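Local coordinates for calcineurin-like phosphoesterase domain-containing protein (Aquifex aeolicus, PDB 1XM7) that probably acts as a hydrolase of the calcineurin-like metallophosphoesterase family, although its substrate and biological role are unknown, at residues A[130-135]-A[162-167]; A[108-113]-A[138-143]. All blocks are in the same frame, centred on the assembly; numbering follows the deposited sequence.

Contact 1: A[130-135]-A[162-167]; sequences MVREIY and YRIECI
Ile164 lies against one face of the Tyr135 ring: its CG2 sits 3.7 Å from the centroid of that ring, 16° off the normal, a CH-pi contact displaced toward the rim. Its CG1 lies by the CD2-CE2 side of the ring, 3.6 Å from Tyr135 CE2. Tyr135 takes up this position because its CG is anti to the backbone N (chi1 -171°), which sends the ring off helix 125-137 toward the chain leading into strand 166-168. Its hydroxyl thereby accepts a nearly straight bond from Glu165 N, 3.2 Å from Tyr135 OH with 171° at the hydrogen. Water 1, in the ring plane at the edge, lies 2.8 Å from Tyr135 OH and donates to Arg163 O. The helix is thus tied to the edge of the four-stranded sheet on which it packs. A leucine in place of Tyr135 would probably leave Glu165 N and water 1 without the hydroxyl and take the flat face from under Ile164 CG2. One turn earlier, Arg132 CD lies over the Tyr162 ring, 3.6 Å from its centroid; the bend at chi3 folds NE and the guanidinium across CE2 toward the hydroxyl. Arg132 NH1 is hydrogen-bonded to Ala116 O, Tyr162 OH to Lys117 NZ.

Contact 2: A[108-113]-A[138-143]; sequences RILLSH and ENCDLL
Leu110 and Leu143 mark the closely packed end of this contact. They are paired across a parallel bridge with CA atoms 4.7 Å apart, and their side chains run side by side in the same direction until Leu110 CD1 meets Leu143 CD1 at 3.5 Å. Cys140 extends this apolar patch, its SG resting 4.0 Å from Leu110 CB. The backbone is joined by a nearly straight bond: Leu110 N donates to Leu142 O at 2.8 Å, with 173° at the hydrogen. Arg108 O, two residues earlier, accepts two N-H groups, from Asp141 N and Leu142 N; the latter lies in the carbonyl plane, the former is tilted 18° from it.

Toward solvent the contact turns polar, held by charged side chains that are only partly buried. Asp141 OD2 takes the Arg108 N-H through its anti lone pair, at 2.9 Å between OD2 and N, a side-chain acceptor ahead of the start of strand 142-145. Arg108, extended from CG to NE, reaches back to the helix end, where its NH2 forms a salt bridge of 3.0 Å with Glu138 OE1. The guanidinium and carboxylate planes stand 77° apart, and Glu138 O lies over one guanidinium face.

Strands 107-112 and 142-145 are joined through helix 125-137 as a beta-alpha-beta unit; Val131 of that helix packs on Leu110 and Leu143, while strand 99-104 flanks 107-112 on its other edge.

The centres of contacts 1 and 2 are about 7 Å apart, and their segments alternate along the chain: 108-113, 130-135, 138-143, 162-167. Contact 2 pairs the two middle strands of the four-stranded mixed sheet, whereas contact 1 fixes the helix connecting them to the approach of edge strand 166-168. They meet directly. Tyr135 O lies 3.0 Å from Cys140 N, a probable hydrogen bond where helix gives way to loop, and Glu165 O lies 2.9 Å from Leu143 N, another probable one that continues the sheet. Val131 CG2 also packs 3.4 Å from Ser112 OG. Together they join the sheet and the helix packed on its face, in the phosphoesterase fold.

Contact 1: A[130-135]-A[162-167]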
ATOM      1  N   MET A 130       3.452  13.650  10.550  1.00 28.47           N
ATOM      2  CA  MET A 130       2.913  14.412   9.436  1.00 28.61           C
ATOM      3  C   MET A 130       1.570  13.825   9.020  1.00 29.37           C
ATOM      4  O   MET A 130       0.615  14.553   8.750  1.00 29.60           O
ATOM      5  CB  MET A 130       3.901  14.390   8.270  1.00 29.01           C
ATOM      6  CG  MET A 130       5.233  15.091   8.572  1.00 30.77           C
ATOM      7  SD  MET A 130       5.022  16.847   8.943  1.00 30.83           S
ATOM      8  CE  MET A 130       6.049  17.482   7.779  1.00 34.34           C
ATOM      9  N   VAL A 131       1.500  12.499   8.987  1.00 29.21           N
ATOM     10  CA  VAL A 131       0.276  11.796   8.616  1.00 29.16           C
ATOM     11  C   VAL A 131      -0.863  12.177   9.560  1.00 30.05           C
ATOM     12  O   VAL A 131      -1.975  12.479   9.125  1.00 31.07           O
ATOM     13  CB  VAL A 131       0.492  10.256   8.665  1.00 28.64           C
ATOM     14  CG1 VAL A 131      -0.828   9.535   8.436  1.00 26.74           C
ATOM     15  CG2 VAL A 131       1.514   9.836   7.609  1.00 29.01           C
ATOM     16  N   ARG A 132      -0.574  12.140  10.858  1.00 30.53           N
ATOM     17  CA  ARG A 132      -1.552  12.502  11.869  1.00 32.53           C
ATOM     18  C   ARG A 132      -1.964  13.949  11.620  1.00 33.31           C
ATOM     19  O   ARG A 132      -3.149  14.270  11.540  1.00 34.42           O
ATOM     20  CB  ARG A 132      -0.944  12.388  13.265  1.00 30.46           C
ATOM     21  CG  ARG A 132      -0.412  11.018  13.600  1.00 31.08           C
ATOM     22  CD  ARG A 132      -0.253  10.863  15.110  1.00 30.47           C
ATOM     23  NE  ARG A 132       0.796  11.714  15.662  1.00 33.12           N
ATOM     24  CZ  ARG A 132       2.076  11.365  15.753  1.00 32.19           C
ATOM     25  NH1 ARG A 132       2.471  10.177  15.330  1.00 33.43           N
ATOM     26  NH2 ARG A 132       2.967  12.202  16.268  1.00 30.34           N
ATOM     27  N   GLU A 133      -0.971  14.818  11.478  1.00 33.41           N
ATOM     28  CA  GLU A 133      -1.240  16.225  11.247  1.00 34.37           C
ATOM     29  C   GLU A 133      -2.204  16.431  10.093  1.00 32.92           C
ATOM     30  O   GLU A 133      -3.224  17.109  10.247  1.00 33.80           O
ATOM     31  CB  GLU A 133       0.069  16.975  11.002  1.00 36.35           C
ATOM     32  CG  GLU A 133       0.210  18.223  11.867  1.00 43.01           C
ATOM     33  CD  GLU A 133      -0.371  18.038  13.274  1.00 46.82           C
ATOM     34  OE1 GLU A 133       0.143  17.185  14.046  1.00 46.86           O
ATOM     35  OE2 GLU A 133      -1.352  18.750  13.599  1.00 47.84           O
ATOM     36  N   ILE A 134      -1.898  15.838   8.944  1.00 32.26           N
ATOM     37  CA  ILE A 134      -2.767  15.961   7.770  1.00 30.61           C
ATOM     38  C   ILE A 134      -4.160  15.439   8.105  1.00 31.22           C
ATOM     39  O   ILE A 134      -5.170  16.098   7.842  1.00 30.85           O
ATOM     40  CB  ILE A 134      -2.231  15.138   6.581  1.00 28.76           C
ATOM     41  CG1 ILE A 134      -0.988  15.805   5.992  1.00 27.25           C
ATOM     42  CG2 ILE A 134      -3.323  14.963   5.536  1.00 26.24           C
ATOM     43  CD1 ILE A 134      -0.273  14.935   4.971  1.00 26.79           C
ATOM     44  N   TYR A 135      -4.196  14.243   8.681  1.00 31.93           N
ATOM     45  CA  TYR A 135      -5.444  13.610   9.058  1.00 32.96           C
ATOM     46  C   TYR A 135      -6.318  14.603   9.799  1.00 33.04           C
ATOM     47  O   TYR A 135      -7.463  14.840   9.414  1.00 33.63           O
ATOM     48  CB  TYR A 135      -5.171  12.415   9.961  1.00 33.85           C
ATOM     49  CG  TYR A 135      -6.386  11.552  10.233  1.00 35.38           C
ATOM     50  CD1 TYR A 135      -6.754  10.532   9.356  1.00 35.12           C
ATOM     51  CD2 TYR A 135      -7.138  11.723  11.391  1.00 35.78           C
ATOM     52  CE1 TYR A 135      -7.833   9.698   9.633  1.00 36.75           C
ATOM     53  CE2 TYR A 135      -8.217  10.896  11.677  1.00 37.21           C
ATOM     54  CZ  TYR A 135      -8.558   9.883  10.800  1.00 37.38           C
ATOM     55  OH  TYR A 135      -9.604   9.040  11.109  1.00 38.91           O
ATOM     56  N   TYR A 162      -4.716   7.254  18.847  1.00 57.08           N
ATOM     57  CA  TYR A 162      -5.079   8.612  18.480  1.00 53.84           C
ATOM     58  C   TYR A 162      -6.470   8.435  17.912  1.00 53.88           C
ATOM     59  O   TYR A 162      -6.787   7.374  17.378  1.00 54.50           O
ATOM     60  CB  TYR A 162      -4.156   9.158  17.392  1.00 49.58           C
ATOM     61  CG  TYR A 162      -2.719   9.316  17.820  1.00 46.13           C
ATOM     62  CD1 TYR A 162      -1.859   8.214  17.897  1.00 44.68           C
ATOM     63  CD2 TYR A 162      -2.214  10.572  18.161  1.00 44.49           C
ATOM     64  CE1 TYR A 162      -0.526   8.363  18.301  1.00 42.48           C
ATOM     65  CE2 TYR A 162      -0.885  10.730  18.570  1.00 43.81           C
ATOM     66  CZ  TYR A 162      -0.050   9.626  18.636  1.00 42.65           C
ATOM     67  OH  TYR A 162       1.256   9.796  19.033  1.00 42.82           O
ATOM     68  N   ARG A 163      -7.312   9.450  18.026  1.00 54.89           N
ATOM     69  CA  ARG A 163      -8.660   9.321  17.492  1.00 55.61           C
ATOM     70  C   ARG A 163      -8.572   9.187  15.975  1.00 53.43           C
ATOM     71  O   ARG A 163      -9.099  10.020  15.229  1.00 53.00           O
ATOM     72  CB  ARG A 163      -9.509  10.536  17.873  1.00 58.12           C
ATOM     73  CG  ARG A 163     -10.800  10.145  18.572  1.00 62.08           C
ATOM     74  CD  ARG A 163     -10.788  10.560  20.022  1.00 64.06           C
ATOM     75  NE  ARG A 163     -11.037  11.989  20.156  1.00 65.75           N
ATOM     76  CZ  ARG A 163     -11.225  12.605  21.316  1.00 66.71           C
ATOM     77  NH1 ARG A 163     -11.187  11.918  22.446  1.00 64.43           N
ATOM     78  NH2 ARG A 163     -11.471  13.906  21.347  1.00 66.70           N
ATOM     79  N   ILE A 164      -7.895   8.131  15.532  1.00 50.80           N
ATOM     80  CA  ILE A 164      -7.697   7.870  14.112  1.00 48.66           C
ATOM     81  C   ILE A 164      -8.082   6.437  13.749  1.00 49.24           C
ATOM     82  O   ILE A 164      -7.670   5.478  14.415  1.00 49.35           O
ATOM     83  CB  ILE A 164      -6.210   8.103  13.707  1.00 46.35           C
ATOM     84  CG1 ILE A 164      -5.804   9.558  13.972  1.00 44.91           C
ATOM     85  CG2 ILE A 164      -6.011   7.766  12.247  1.00 44.35           C
ATOM     86  CD1 ILE A 164      -4.329   9.852  13.737  1.00 41.28           C
ATOM     87  N   GLU A 165      -8.887   6.305  12.700  1.00 49.27           N
ATOM     88  CA  GLU A 165      -9.312   4.999  12.221  1.00 50.62           C
ATOM     89  C   GLU A 165      -8.419   4.643  11.038  1.00 50.70           C
ATOM     90  O   GLU A 165      -8.089   5.506  10.234  1.00 51.46           O
ATOM     91  CB  GLU A 165     -10.780   5.044  11.795  1.00 52.03           C
ATOM     92  CG  GLU A 165     -11.738   5.163  12.968  1.00 56.31           C
ATOM     93  CD  GLU A 165     -11.570   4.028  13.974  1.00 58.86           C
ATOM     94  OE1 GLU A 165     -12.123   4.125  15.095  1.00 61.44           O
ATOM     95  OE2 GLU A 165     -10.887   3.033  13.641  1.00 59.25           O
ATOM     96  N   CYS A 166      -8.025   3.381  10.922  1.00 51.20           N
ATOM     97  CA  CYS A 166      -7.140   2.995   9.832  1.00 52.77           C
ATOM     98  C   CYS A 166      -7.219   1.526   9.434  1.00 50.10           C
ATOM     99  O   CYS A 166      -7.827   0.707  10.118  1.00 50.90           O
ATOM    100  CB  CYS A 166      -5.691   3.315  10.222  1.00 58.16           C
ATOM    101  SG  CYS A 166      -5.103   2.313  11.631  1.00 69.10           S
ATOM    102  N   ILE A 167      -6.589   1.208   8.310  1.00 47.23           N
ATOM    103  CA  ILE A 167      -6.528  -0.154   7.808  1.00 43.46           C
ATOM    104  C   ILE A 167      -5.183  -0.314   7.114  1.00 40.71           C
ATOM    105  O   ILE A 167      -4.774   0.542   6.329  1.00 39.60           O
ATOM    106  CB  ILE A 167      -7.654  -0.455   6.812  1.00 43.65           C
ATOM    107  CG1 ILE A 167      -7.093  -1.326   5.691  1.00 45.04           C
ATOM    108  CG2 ILE A 167      -8.291   0.828   6.323  1.00 44.63           C
ATOM    109  CD1 ILE A 167      -7.899  -1.313   4.434  1.00 44.51           C
TER
HETATM  110  O   HOH W   1     -11.454   9.227  13.153  1.00 49.39           O

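Contact 2: A[108-113]-A[138-143]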
ATOM      1  N   ARG A 108     -14.101  10.911   3.970  1.00 47.72           N
ATOM      2  CA  ARG A 108     -12.825  11.396   3.458  1.00 44.31           C
ATOM      3  C   ARG A 108     -11.690  10.453   3.847  1.00 41.15           C
ATOM      4  O   ARG A 108     -11.525  10.127   5.023  1.00 40.03           O
ATOM      5  CB  ARG A 108     -12.585  12.791   4.022  1.00 46.14           C
ATOM      6  CG  ARG A 108     -11.642  13.636   3.227  1.00 47.74           C
ATOM      7  CD  ARG A 108     -11.764  15.095   3.633  1.00 49.65           C
ATOM      8  NE  ARG A 108     -10.776  15.897   2.921  1.00 53.36           N
ATOM      9  CZ  ARG A 108     -10.754  17.226   2.892  1.00 55.51           C
ATOM     10  NH1 ARG A 108     -11.678  17.928   3.539  1.00 58.92           N
ATOM     11  NH2 ARG A 108      -9.793  17.854   2.222  1.00 55.74           N
ATOM     12  N   ILE A 109     -10.900  10.037   2.855  1.00 38.38           N
ATOM     13  CA  ILE A 109      -9.809   9.093   3.083  1.00 36.62           C
ATOM     14  C   ILE A 109      -8.377   9.579   2.822  1.00 35.84           C
ATOM     15  O   ILE A 109      -8.050  10.069   1.735  1.00 35.57           O
ATOM     16  CB  ILE A 109     -10.011   7.808   2.241  1.00 36.97           C
ATOM     17  CG1 ILE A 109     -11.435   7.274   2.424  1.00 36.28           C
ATOM     18  CG2 ILE A 109      -9.000   6.745   2.668  1.00 35.95           C
ATOM     19  CD1 ILE A 109     -11.788   6.119   1.502  1.00 34.84           C
ATOM     20  N   LEU A 110      -7.530   9.408   3.835  1.00 33.90           N
ATOM     21  CA  LEU A 110      -6.125   9.773   3.753  1.00 30.47           C
ATOM     22  C   LEU A 110      -5.363   8.521   3.347  1.00 29.67           C
ATOM     23  O   LEU A 110      -5.484   7.465   3.980  1.00 27.42           O
ATOM     24  CB  LEU A 110      -5.588  10.241   5.110  1.00 29.47           C
ATOM     25  CG  LEU A 110      -4.408  11.225   5.181  1.00 28.29           C
ATOM     26  CD1 LEU A 110      -3.568  10.891   6.391  1.00 27.41           C
ATOM     27  CD2 LEU A 110      -3.556  11.176   3.942  1.00 28.63           C
ATOM     28  N   LEU A 111      -4.583   8.658   2.283  1.00 28.84           N
ATOM     29  CA  LEU A 111      -3.761   7.579   1.772  1.00 26.64           C
ATOM     30  C   LEU A 111      -2.315   7.978   2.000  1.00 26.72           C
ATOM     31  O   LEU A 111      -1.849   9.012   1.504  1.00 26.73           O
ATOM     32  CB  LEU A 111      -3.985   7.403   0.278  1.00 26.82           C
ATOM     33  CG  LEU A 111      -5.419   7.235  -0.214  1.00 28.70           C
ATOM     34  CD1 LEU A 111      -5.391   7.149  -1.722  1.00 27.61           C
ATOM     35  CD2 LEU A 111      -6.056   5.991   0.389  1.00 25.24           C
ATOM     36  N   SER A 112      -1.610   7.160   2.761  1.00 26.08           N
ATOM     37  CA  SER A 112      -0.214   7.421   3.038  1.00 25.71           C
ATOM     38  C   SER A 112       0.490   6.083   3.233  1.00 26.88           C
ATOM     39  O   SER A 112      -0.163   5.064   3.459  1.00 29.22           O
ATOM     40  CB  SER A 112      -0.091   8.262   4.294  1.00 24.80           C
ATOM     41  OG  SER A 112       1.245   8.674   4.475  1.00 26.44           O
ATOM     42  N   HIS A 113       1.812   6.067   3.121  1.00 25.66           N
ATOM     43  CA  HIS A 113       2.546   4.831   3.320  1.00 24.12           C
ATOM     44  C   HIS A 113       2.748   4.611   4.809  1.00 24.01           C
ATOM     45  O   HIS A 113       2.722   3.487   5.291  1.00 23.82           O
ATOM     46  CB  HIS A 113       3.913   4.907   2.652  1.00 23.63           C
ATOM     47  CG  HIS A 113       4.825   3.778   3.021  1.00 23.04           C
ATOM     48  ND1 HIS A 113       4.653   2.495   2.544  1.00 22.17           N
ATOM     49  CD2 HIS A 113       5.894   3.732   3.848  1.00 22.29           C
ATOM     50  CE1 HIS A 113       5.577   1.706   3.066  1.00 22.42           C
ATOM     51  NE2 HIS A 113       6.342   2.431   3.859  1.00 21.46           N
ATOM     52  N   GLU A 138      -7.218  18.025   7.754  1.00 38.63           N
ATOM     53  CA  GLU A 138      -8.222  17.833   6.712  1.00 39.37           C
ATOM     54  C   GLU A 138      -9.490  17.141   7.202  1.00 39.42           C
ATOM     55  O   GLU A 138     -10.369  16.826   6.412  1.00 40.29           O
ATOM     56  CB  GLU A 138      -7.623  17.039   5.550  1.00 39.49           C
ATOM     57  CG  GLU A 138      -6.396  17.677   4.927  1.00 42.70           C
ATOM     58  CD  GLU A 138      -6.642  19.105   4.449  1.00 45.82           C
ATOM     59  OE1 GLU A 138      -7.547  19.321   3.607  1.00 46.79           O
ATOM     60  OE2 GLU A 138      -5.922  20.015   4.917  1.00 47.22           O
ATOM     61  N   ASN A 139      -9.578  16.900   8.503  1.00 40.35           N
ATOM     62  CA  ASN A 139     -10.750  16.255   9.087  1.00 40.68           C
ATOM     63  C   ASN A 139     -11.084  14.954   8.392  1.00 39.34           C
ATOM     64  O   ASN A 139     -12.224  14.722   7.997  1.00 40.14           O
ATOM     65  CB  ASN A 139     -11.946  17.206   9.029  1.00 42.68           C
ATOM     66  CG  ASN A 139     -11.739  18.436   9.893  1.00 47.23           C
ATOM     67  OD1 ASN A 139     -11.802  18.354  11.124  1.00 49.65           O
ATOM     68  ND2 ASN A 139     -11.462  19.580   9.256  1.00 47.88           N
ATOM     69  N   CYS A 140     -10.079  14.099   8.260  1.00 38.30           N
ATOM     70  CA  CYS A 140     -10.245  12.810   7.602  1.00 37.14           C
ATOM     71  C   CYS A 140     -10.981  11.774   8.442  1.00 37.30           C
ATOM     72  O   CYS A 140     -10.897  11.760   9.677  1.00 36.66           O
ATOM     73  CB  CYS A 140      -8.882  12.263   7.178  1.00 35.62           C
ATOM     74  SG  CYS A 140      -8.098  13.253   5.886  1.00 34.60           S
ATOM     75  N   ASP A 141     -11.706  10.904   7.750  1.00 37.29           N
ATOM     76  CA  ASP A 141     -12.473   9.863   8.404  1.00 38.34           C
ATOM     77  C   ASP A 141     -11.700   8.554   8.518  1.00 37.79           C
ATOM     78  O   ASP A 141     -11.868   7.796   9.479  1.00 39.17           O
ATOM     79  CB  ASP A 141     -13.779   9.647   7.637  1.00 40.98           C
ATOM     80  CG  ASP A 141     -14.689  10.860   7.702  1.00 42.81           C
ATOM     81  OD1 ASP A 141     -15.244  11.123   8.794  1.00 44.30           O
ATOM     82  OD2 ASP A 141     -14.835  11.559   6.673  1.00 44.04           O
ATOM     83  N   LEU A 142     -10.839   8.290   7.546  1.00 35.79           N
ATOM     84  CA  LEU A 142     -10.066   7.061   7.563  1.00 32.90           C
ATOM     85  C   LEU A 142      -8.672   7.228   6.973  1.00 31.82           C
ATOM     86  O   LEU A 142      -8.431   8.094   6.131  1.00 30.84           O
ATOM     87  CB  LEU A 142     -10.820   5.979   6.793  1.00 30.33           C
ATOM     88  CG  LEU A 142     -10.126   4.638   6.562  1.00 31.41           C
ATOM     89  CD1 LEU A 142      -9.906   3.908   7.891  1.00 29.32           C
ATOM     90  CD2 LEU A 142     -10.980   3.806   5.602  1.00 28.88           C
ATOM     91  N   LEU A 143      -7.754   6.390   7.440  1.00 30.44           N
ATOM     92  CA  LEU A 143      -6.390   6.393   6.947  1.00 27.83           C
ATOM     93  C   LEU A 143      -6.079   4.997   6.465  1.00 26.57           C
ATOM     94  O   LEU A 143      -6.206   4.040   7.213  1.00 26.96           O
ATOM     95  CB  LEU A 143      -5.396   6.760   8.050  1.00 26.89           C
ATOM     96  CG  LEU A 143      -3.912   6.541   7.705  1.00 25.19           C
ATOM     97  CD1 LEU A 143      -3.513   7.430   6.538  1.00 24.70           C
ATOM     98  CD2 LEU A 143      -3.043   6.836   8.916  1.00 21.83           C
TER